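Long-range contact in GCN5-related N-acetyltransferase (Brucella melitensis biovar Abortus, PDB 4J3G), which probably transfers an acetyl group from acetyl-CoA to an amine, perhaps the N-terminal alanine of a ribosomal protein: residues W65-L77 and V85-F97. Numbering follows the deposited sequence.
Sequences WLENRNRDGFPVL and VVGYASYGPFRPF. With SO4 (sulfate ion), chain F.
In the N-terminal half of this GNAT fold, Leu77 pairs with Ala89 in the antiparallel hairpin of strands 76-81 and 84-93, while helix 59-72 lies over one face of the second strand. Two backbone bonds join the pair, Leu77 N to Ala89 O (2.9 Å) and Ala89 N to Leu77 O (2.8 Å). Their side chains share the face covered by helix 119-133, where Leu77 packs on Leu127.

Towards the open end of the hairpin, Ser90 takes over as the link. Chi1 of Ser90 (-166°) swings OG away from the backbone N, and the hydroxyl donates to Pro75 O at 2.6 Å and accepts from Arg69 NE in the plane of the guanidinium. The buried hydroxyl thus ties the end of the helix to the loop that follows it. Chi1 of Arg69 (-78°) sets CG over the centre of the Trp65 ring, and the bend at chi2 turns the rest of the chain toward Ser90. Tyr91 O and Gly92 CA lie over one face of the guanidinium, and Trp65 NE1 over the opposite one. A sulfate ion, probably from the crystallisation liquor, sits beside Trp65 and Arg69; the N-H of Trp65 points to it, although the modelled separation is improbably short. CH2 of Trp65 meets Tyr88 CE2 obliquely at 3.8 Å, the planes of the two six-membered rings inclined at 69°.

A Schellman motif at Gly73 ends the helix and leads into Phe74, whose ring has Gly92 CA over the centre of one face and Asp72 O over the other. CE2 of Phe74 also touches Pro93 CD. On the face of Leu77 and Ala89, the Tyr91 ring reaches back to the loop, and Pro75 CD makes a CH-pi contact over its face, 3.9 Å from the ring centroid.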
ATOM      1  N   TRP A  65      -4.889   8.698  16.702  1.00 20.73           N
ATOM      2  CA  TRP A  65      -3.771   8.303  15.831  1.00 20.33           C
ATOM      3  C   TRP A  65      -2.538   7.976  16.670  1.00 20.47           C
ATOM      4  O   TRP A  65      -1.859   6.930  16.460  1.00 19.88           O
ATOM      5  CB  TRP A  65      -3.449   9.417  14.828  1.00 19.33           C
ATOM      6  CG  TRP A  65      -2.259   9.138  13.953  1.00 19.40           C
ATOM      7  CD1 TRP A  65      -2.242   8.432  12.803  1.00 19.23           C
ATOM      8  CD2 TRP A  65      -0.916   9.589  14.166  1.00 20.49           C
ATOM      9  NE1 TRP A  65      -0.982   8.406  12.280  1.00 20.46           N
ATOM     10  CE2 TRP A  65      -0.144   9.113  13.095  1.00 21.09           C
ATOM     11  CE3 TRP A  65      -0.305  10.347  15.148  1.00 20.93           C
ATOM     12  CZ2 TRP A  65       1.231   9.340  13.008  1.00 20.79           C
ATOM     13  CZ3 TRP A  65       1.058  10.604  15.043  1.00 21.26           C
ATOM     14  CH2 TRP A  65       1.799  10.119  13.973  1.00 21.69           C
ATOM     15  N   LEU A  66      -2.278   8.833  17.652  1.00 19.59           N
ATOM     16  CA  LEU A  66      -1.108   8.656  18.525  1.00 19.36           C
ATOM     17  C   LEU A  66      -1.310   7.423  19.408  1.00 21.21           C
ATOM     18  O   LEU A  66      -0.386   6.649  19.617  1.00 19.31           O
ATOM     19  CB  LEU A  66      -0.899   9.893  19.396  1.00 20.18           C
ATOM     20  CG  LEU A  66       0.306   9.875  20.358  1.00 20.58           C
ATOM     21  CD1 LEU A  66       1.621   9.691  19.638  1.00 19.81           C
ATOM     22  CD2 LEU A  66       0.331  11.141  21.162  1.00 21.04           C
ATOM     23  N   GLU A  67      -2.511   7.271  19.943  1.00 21.59           N
ATOM     24  CA  GLU A  67      -2.797   6.167  20.864  1.00 23.09           C
ATOM     25  C   GLU A  67      -2.600   4.869  20.139  1.00 23.83           C
ATOM     26  O   GLU A  67      -2.060   3.893  20.703  1.00 22.89           O
ATOM     27  CB  GLU A  67      -4.226   6.269  21.372  1.00 23.70           C
ATOM     28  N   ASN A  68      -3.051   4.825  18.883  1.00 23.70           N
ATOM     29  CA  ASN A  68      -2.934   3.609  18.101  1.00 25.23           C
ATOM     30  C   ASN A  68      -1.461   3.315  17.739  1.00 25.82           C
ATOM     31  O   ASN A  68      -1.027   2.148  17.770  1.00 25.45           O
ATOM     32  CB  ASN A  68      -3.778   3.676  16.855  1.00 27.03           C
ATOM     33  CG  ASN A  68      -5.267   3.623  17.146  1.00 30.43           C
ATOM     34  OD1 ASN A  68      -5.703   3.219  18.226  1.00 35.48           O
ATOM     35  ND2 ASN A  68      -6.049   4.039  16.184  1.00 32.44           N
ATOM     36  N   ARG A  69      -0.681   4.349  17.446  1.00 22.92           N
ATOM     37  CA  ARG A  69       0.778   4.149  17.205  1.00 23.89           C
ATOM     38  C   ARG A  69       1.451   3.505  18.421  1.00 23.77           C
ATOM     39  O   ARG A  69       2.130   2.472  18.318  1.00 23.69           O
ATOM     40  CB  ARG A  69       1.476   5.482  16.919  1.00 24.06           C
ATOM     41  CG  ARG A  69       1.249   5.952  15.513  1.00 24.87           C
ATOM     42  CD  ARG A  69       2.037   5.071  14.582  1.00 26.47           C
ATOM     43  NE  ARG A  69       2.202   5.683  13.298  1.00 28.83           N
ATOM     44  CZ  ARG A  69       1.464   5.416  12.234  1.00 29.68           C
ATOM     45  NH1 ARG A  69       0.482   4.523  12.300  1.00 32.25           N
ATOM     46  NH2 ARG A  69       1.726   6.034  11.098  1.00 27.81           N
ATOM     47  N   ASN A  70       1.248   4.135  19.562  1.00 25.79           N
ATOM     48  CA  ASN A  70       1.796   3.646  20.823  1.00 28.62           C
ATOM     49  C   ASN A  70       1.367   2.202  21.068  1.00 28.14           C
ATOM     50  O   ASN A  70       2.188   1.365  21.439  1.00 29.27           O
ATOM     51  CB  ASN A  70       1.335   4.519  22.006  1.00 31.26           C
ATOM     52  CG  ASN A  70       1.865   5.952  21.944  1.00 33.77           C
ATOM     53  OD1 ASN A  70       2.870   6.258  21.270  1.00 33.43           O
ATOM     54  ND2 ASN A  70       1.185   6.850  22.670  1.00 34.07           N
ATOM     55  N   ARG A  71       0.068   1.927  20.907  1.00 27.38           N
ATOM     56  CA  ARG A  71      -0.484   0.600  21.196  1.00 27.53           C
ATOM     57  C   ARG A  71       0.168  -0.468  20.331  1.00 27.61           C
ATOM     58  O   ARG A  71       0.480  -1.564  20.814  1.00 28.43           O
ATOM     59  CB  ARG A  71      -1.997   0.583  20.965  1.00 27.31           C
ATOM     60  N   ASP A  72       0.412  -0.117  19.067  1.00 25.63           N
ATOM     61  CA  ASP A  72       0.916  -1.033  18.045  1.00 25.60           C
ATOM     62  C   ASP A  72       2.432  -1.171  17.998  1.00 22.37           C
ATOM     63  O   ASP A  72       2.963  -1.914  17.170  1.00 22.31           O
ATOM     64  CB  ASP A  72       0.464  -0.555  16.652  1.00 26.96           C
ATOM     65  CG  ASP A  72      -1.008  -0.578  16.480  1.00 31.09           C
ATOM     66  OD1 ASP A  72      -1.697  -1.224  17.296  1.00 33.75           O
ATOM     67  OD2 ASP A  72      -1.486   0.069  15.522  1.00 31.12           O
ATOM     68  N   GLY A  73       3.134  -0.421  18.832  1.00 21.64           N
ATOM     69  CA  GLY A  73       4.570  -0.515  18.923  1.00 21.47           C
ATOM     70  C   GLY A  73       5.342   0.318  17.924  1.00 20.49           C
ATOM     71  O   GLY A  73       6.528   0.054  17.656  1.00 20.11           O
ATOM     72  N   PHE A  74       4.697   1.334  17.384  1.00 19.31           N
ATOM     73  CA  PHE A  74       5.304   2.162  16.367  1.00 18.45           C
ATOM     74  C   PHE A  74       5.677   3.522  16.953  1.00 17.87           C
ATOM     75  O   PHE A  74       4.827   4.192  17.548  1.00 18.01           O
ATOM     76  CB  PHE A  74       4.340   2.318  15.190  1.00 18.46           C
ATOM     77  CG  PHE A  74       3.973   1.015  14.523  1.00 18.70           C
ATOM     78  CD1 PHE A  74       4.964   0.101  14.158  1.00 22.28           C
ATOM     79  CD2 PHE A  74       2.661   0.692  14.290  1.00 20.13           C
ATOM     80  CE1 PHE A  74       4.631  -1.122  13.540  1.00 23.24           C
ATOM     81  CE2 PHE A  74       2.308  -0.498  13.668  1.00 21.08           C
ATOM     82  CZ  PHE A  74       3.283  -1.403  13.275  1.00 21.25           C
ATOM     83  N   PRO A  75       6.943   3.924  16.800  1.00 17.31           N
ATOM     84  CA  PRO A  75       7.448   5.188  17.356  1.00 17.19           C
ATOM     85  C   PRO A  75       6.828   6.417  16.711  1.00 16.96           C
ATOM     86  O   PRO A  75       6.504   6.399  15.500  1.00 15.38           O
ATOM     87  CB  PRO A  75       8.920   5.187  16.980  1.00 17.89           C
ATOM     88  CG  PRO A  75       9.052   4.222  15.895  1.00 18.15           C
ATOM     89  CD  PRO A  75       7.991   3.197  16.065  1.00 17.53           C
ATOM     90  N   VAL A  76       6.591   7.422  17.530  1.00 16.64           N
ATOM     91  CA  VAL A  76       6.362   8.773  17.041  1.00 17.17           C
ATOM     92  C   VAL A  76       7.399   9.712  17.668  1.00 18.10           C
ATOM     93  O   VAL A  76       7.419   9.894  18.862  1.00 19.07           O
ATOM     94  CB  VAL A  76       4.948   9.307  17.342  1.00 16.79           C
ATOM     95  CG1 VAL A  76       4.810  10.663  16.685  1.00 16.43           C
ATOM     96  CG2 VAL A  76       3.854   8.359  16.848  1.00 15.98           C
ATOM     97  N   LEU A  77       8.236  10.315  16.826  1.00 19.16           N
ATOM     98  CA  LEU A  77       9.277  11.218  17.256  1.00 20.18           C
ATOM     99  C   LEU A  77       8.872  12.669  16.984  1.00 20.93           C
ATOM    100  O   LEU A  77       8.250  12.990  15.921  1.00 19.77           O
ATOM    101  CB  LEU A  77      10.584  10.931  16.524  1.00 20.07           C
ATOM    102  CG  LEU A  77      11.061   9.492  16.665  1.00 21.78           C
ATOM    103  CD1 LEU A  77      12.378   9.323  15.928  1.00 22.19           C
ATOM    104  CD2 LEU A  77      11.169   9.085  18.128  1.00 22.71           C
ATOM    105  N   VAL A  85       7.750  22.464  19.255  1.00 28.31           N
ATOM    106  CA  VAL A  85       7.784  21.374  18.262  1.00 25.70           C
ATOM    107  C   VAL A  85       7.788  21.936  16.836  1.00 24.52           C
ATOM    108  O   VAL A  85       6.903  22.731  16.471  1.00 24.74           O
ATOM    109  CB  VAL A  85       6.636  20.395  18.497  1.00 25.00           C
ATOM    110  CG1 VAL A  85       6.569  19.341  17.400  1.00 23.21           C
ATOM    111  CG2 VAL A  85       6.820  19.736  19.857  1.00 26.26           C
ATOM    112  N   VAL A  86       8.816  21.557  16.056  1.00 23.16           N
ATOM    113  CA  VAL A  86       9.015  22.076  14.686  1.00 23.25           C
ATOM    114  C   VAL A  86       8.922  20.988  13.637  1.00 21.67           C
ATOM    115  O   VAL A  86       8.926  21.277  12.416  1.00 23.24           O
ATOM    116  CB  VAL A  86      10.333  22.879  14.524  1.00 24.13           C
ATOM    117  CG1 VAL A  86      10.215  24.228  15.228  1.00 25.31           C
ATOM    118  CG2 VAL A  86      11.545  22.121  15.072  1.00 24.49           C
ATOM    119  N   GLY A  87       8.740  19.754  14.090  1.00 19.37           N
ATOM    120  CA  GLY A  87       8.436  18.649  13.163  1.00 17.73           C
ATOM    121  C   GLY A  87       8.152  17.359  13.884  1.00 17.49           C
ATOM    122  O   GLY A  87       8.464  17.219  15.048  1.00 18.15           O
ATOM    123  N   TYR A  88       7.618  16.365  13.165  1.00 17.21           N
ATOM    124  CA  TYR A  88       7.510  15.034  13.734  1.00 17.00           C
ATOM    125  C   TYR A  88       7.683  13.941  12.667  1.00 15.81           C
ATOM    126  O   TYR A  88       7.581  14.186  11.461  1.00 16.43           O
ATOM    127  CB  TYR A  88       6.182  14.841  14.486  1.00 16.87           C
ATOM    128  CG  TYR A  88       4.924  14.718  13.622  1.00 17.35           C
ATOM    129  CD1 TYR A  88       4.214  15.845  13.207  1.00 18.44           C
ATOM    130  CD2 TYR A  88       4.400  13.458  13.287  1.00 18.23           C
ATOM    131  CE1 TYR A  88       3.033  15.717  12.460  1.00 18.93           C
ATOM    132  CE2 TYR A  88       3.230  13.325  12.529  1.00 18.28           C
ATOM    133  CZ  TYR A  88       2.544  14.464  12.135  1.00 19.06           C
ATOM    134  OH  TYR A  88       1.366  14.354  11.406  1.00 19.56           O
ATOM    135  N   ALA A  89       7.911  12.722  13.137  1.00 15.19           N
ATOM    136  CA  ALA A  89       8.090  11.576  12.217  1.00 15.05           C
ATOM    137  C   ALA A  89       7.544  10.309  12.814  1.00 13.89           C
ATOM    138  O   ALA A  89       7.581  10.089  14.048  1.00 14.57           O
ATOM    139  CB  ALA A  89       9.574  11.359  11.858  1.00 15.48           C
ATOM    140  N   SER A  90       7.063   9.436  11.941  1.00 13.83           N
ATOM    141  CA  SER A  90       6.613   8.158  12.404  1.00 13.05           C
ATOM    142  C   SER A  90       6.704   7.127  11.297  1.00 12.56           C
ATOM    143  O   SER A  90       7.054   7.426  10.160  1.00 12.23           O
ATOM    144  CB  SER A  90       5.177   8.270  12.941  1.00 13.05           C
ATOM    145  OG  SER A  90       4.830   7.107  13.685  1.00 14.35           O
ATOM    146  N   TYR A  91       6.440   5.882  11.667  1.00 13.38           N
ATOM    147  CA  TYR A  91       6.234   4.828  10.667  1.00 12.46           C
ATOM    148  C   TYR A  91       5.159   3.896  11.126  1.00 13.84           C
ATOM    149  O   TYR A  91       4.840   3.823  12.329  1.00 13.98           O
ATOM    150  CB  TYR A  91       7.503   4.089  10.318  1.00 12.85           C
ATOM    151  CG  TYR A  91       8.104   3.252  11.373  1.00 12.96           C
ATOM    152  CD1 TYR A  91       7.536   2.009  11.741  1.00 13.24           C
ATOM    153  CD2 TYR A  91       9.301   3.615  11.964  1.00 13.45           C
ATOM    154  CE1 TYR A  91       8.118   1.234  12.726  1.00 13.67           C
ATOM    155  CE2 TYR A  91       9.890   2.817  12.924  1.00 13.88           C
ATOM    156  CZ  TYR A  91       9.306   1.640  13.295  1.00 14.21           C
ATOM    157  OH  TYR A  91       9.909   0.873  14.292  1.00 15.65           O
ATOM    158  N   GLY A  92       4.521   3.253  10.138  1.00 13.27           N
ATOM    159  CA  GLY A  92       3.460   2.294  10.398  1.00 14.12           C
ATOM    160  C   GLY A  92       3.442   1.223   9.318  1.00 14.77           C
ATOM    161  O   GLY A  92       4.364   1.113   8.522  1.00 12.82           O
ATOM    162  N   PRO A  93       2.407   0.424   9.292  1.00 16.42           N
ATOM    163  CA  PRO A  93       2.411  -0.696   8.396  1.00 17.38           C
ATOM    164  C   PRO A  93       2.447  -0.273   6.928  1.00 16.74           C
ATOM    165  O   PRO A  93       1.805   0.706   6.549  1.00 18.01           O
ATOM    166  CB  PRO A  93       1.070  -1.391   8.702  1.00 19.20           C
ATOM    167  CG  PRO A  93       0.713  -0.954  10.065  1.00 20.43           C
ATOM    168  CD  PRO A  93       1.234   0.431  10.196  1.00 19.53           C
ATOM    169  N   PHE A  94       3.273  -0.943   6.135  1.00 17.05           N
ATOM    170  CA  PHE A  94       3.340  -0.660   4.692  1.00 17.49           C
ATOM    171  C   PHE A  94       2.100  -1.215   3.984  1.00 19.25           C
ATOM    172  O   PHE A  94       1.407  -0.492   3.249  1.00 19.04           O
ATOM    173  CB  PHE A  94       4.615  -1.263   4.089  1.00 19.19           C
ATOM    174  CG  PHE A  94       4.651  -1.210   2.592  1.00 17.98           C
ATOM    175  CD1 PHE A  94       4.475  -0.010   1.927  1.00 19.36           C
ATOM    176  CD2 PHE A  94       4.800  -2.363   1.859  1.00 20.35           C
ATOM    177  CE1 PHE A  94       4.515   0.039   0.548  1.00 19.41           C
ATOM    178  CE2 PHE A  94       4.816  -2.324   0.475  1.00 19.82           C
ATOM    179  CZ  PHE A  94       4.653  -1.132  -0.173  1.00 20.50           C
ATOM    180  N   ARG A  95       1.799  -2.477   4.250  1.00 20.34           N
ATOM    181  CA  ARG A  95       0.557  -3.101   3.816  1.00 23.13           C
ATOM    182  C   ARG A  95      -0.001  -3.958   4.958  1.00 25.89           C
ATOM    183  O   ARG A  95       0.763  -4.531   5.741  1.00 24.96           O
ATOM    184  CB  ARG A  95       0.805  -3.957   2.570  1.00 25.03           C
ATOM    185  CG  ARG A  95       0.754  -3.168   1.258  1.00 26.70           C
ATOM    186  CD  ARG A  95       1.687  -3.739   0.183  1.00 28.68           C
ATOM    187  NE  ARG A  95       1.120  -4.861  -0.573  1.00 29.69           N
ATOM    188  CZ  ARG A  95       0.459  -4.743  -1.726  1.00 29.43           C
ATOM    189  NH1 ARG A  95       0.227  -3.544  -2.255  1.00 29.93           N
ATOM    190  NH2 ARG A  95       0.020  -5.840  -2.344  1.00 31.16           N
ATOM    191  N   PRO A  96      -1.341  -4.058   5.056  1.00 31.55           N
ATOM    192  CA  PRO A  96      -1.968  -4.790   6.162  1.00 35.98           C
ATOM    193  C   PRO A  96      -1.485  -6.237   6.355  1.00 37.82           C
ATOM    194  O   PRO A  96      -1.353  -6.682   7.487  1.00 48.50           O
ATOM    195  CB  PRO A  96      -3.471  -4.796   5.782  1.00 38.32           C
ATOM    196  CG  PRO A  96      -3.507  -4.544   4.308  1.00 36.50           C
ATOM    197  CD  PRO A  96      -2.341  -3.609   4.065  1.00 34.88           C
ATOM    198  N   PHE A  97      -1.228  -6.959   5.273  1.00 35.43           N
ATOM    199  CA  PHE A  97      -1.116  -8.422   5.320  1.00 31.78           C
ATOM    200  C   PHE A  97       0.106  -8.949   6.145  1.00 30.58           C
ATOM    201  O   PHE A  97       1.127  -8.270   6.257  1.00 24.20           O
ATOM    202  CB  PHE A  97      -1.060  -8.944   3.878  1.00 32.37           C
TER
HETATM  203  S   SO4 F 202      -1.337   7.180   9.113  1.00 67.27           S
HETATM  204  O1  SO4 F 202      -0.612   7.055   7.824  1.00 66.59           O
HETATM  205  O2  SO4 F 202      -1.545   5.850   9.733  1.00 69.39           O
HETATM  206  O3  SO4 F 202      -0.510   8.038   9.993  1.00 70.97           O
HETATM  207  O4  SO4 F 202      -2.675   7.801   8.926  1.00 68.99           O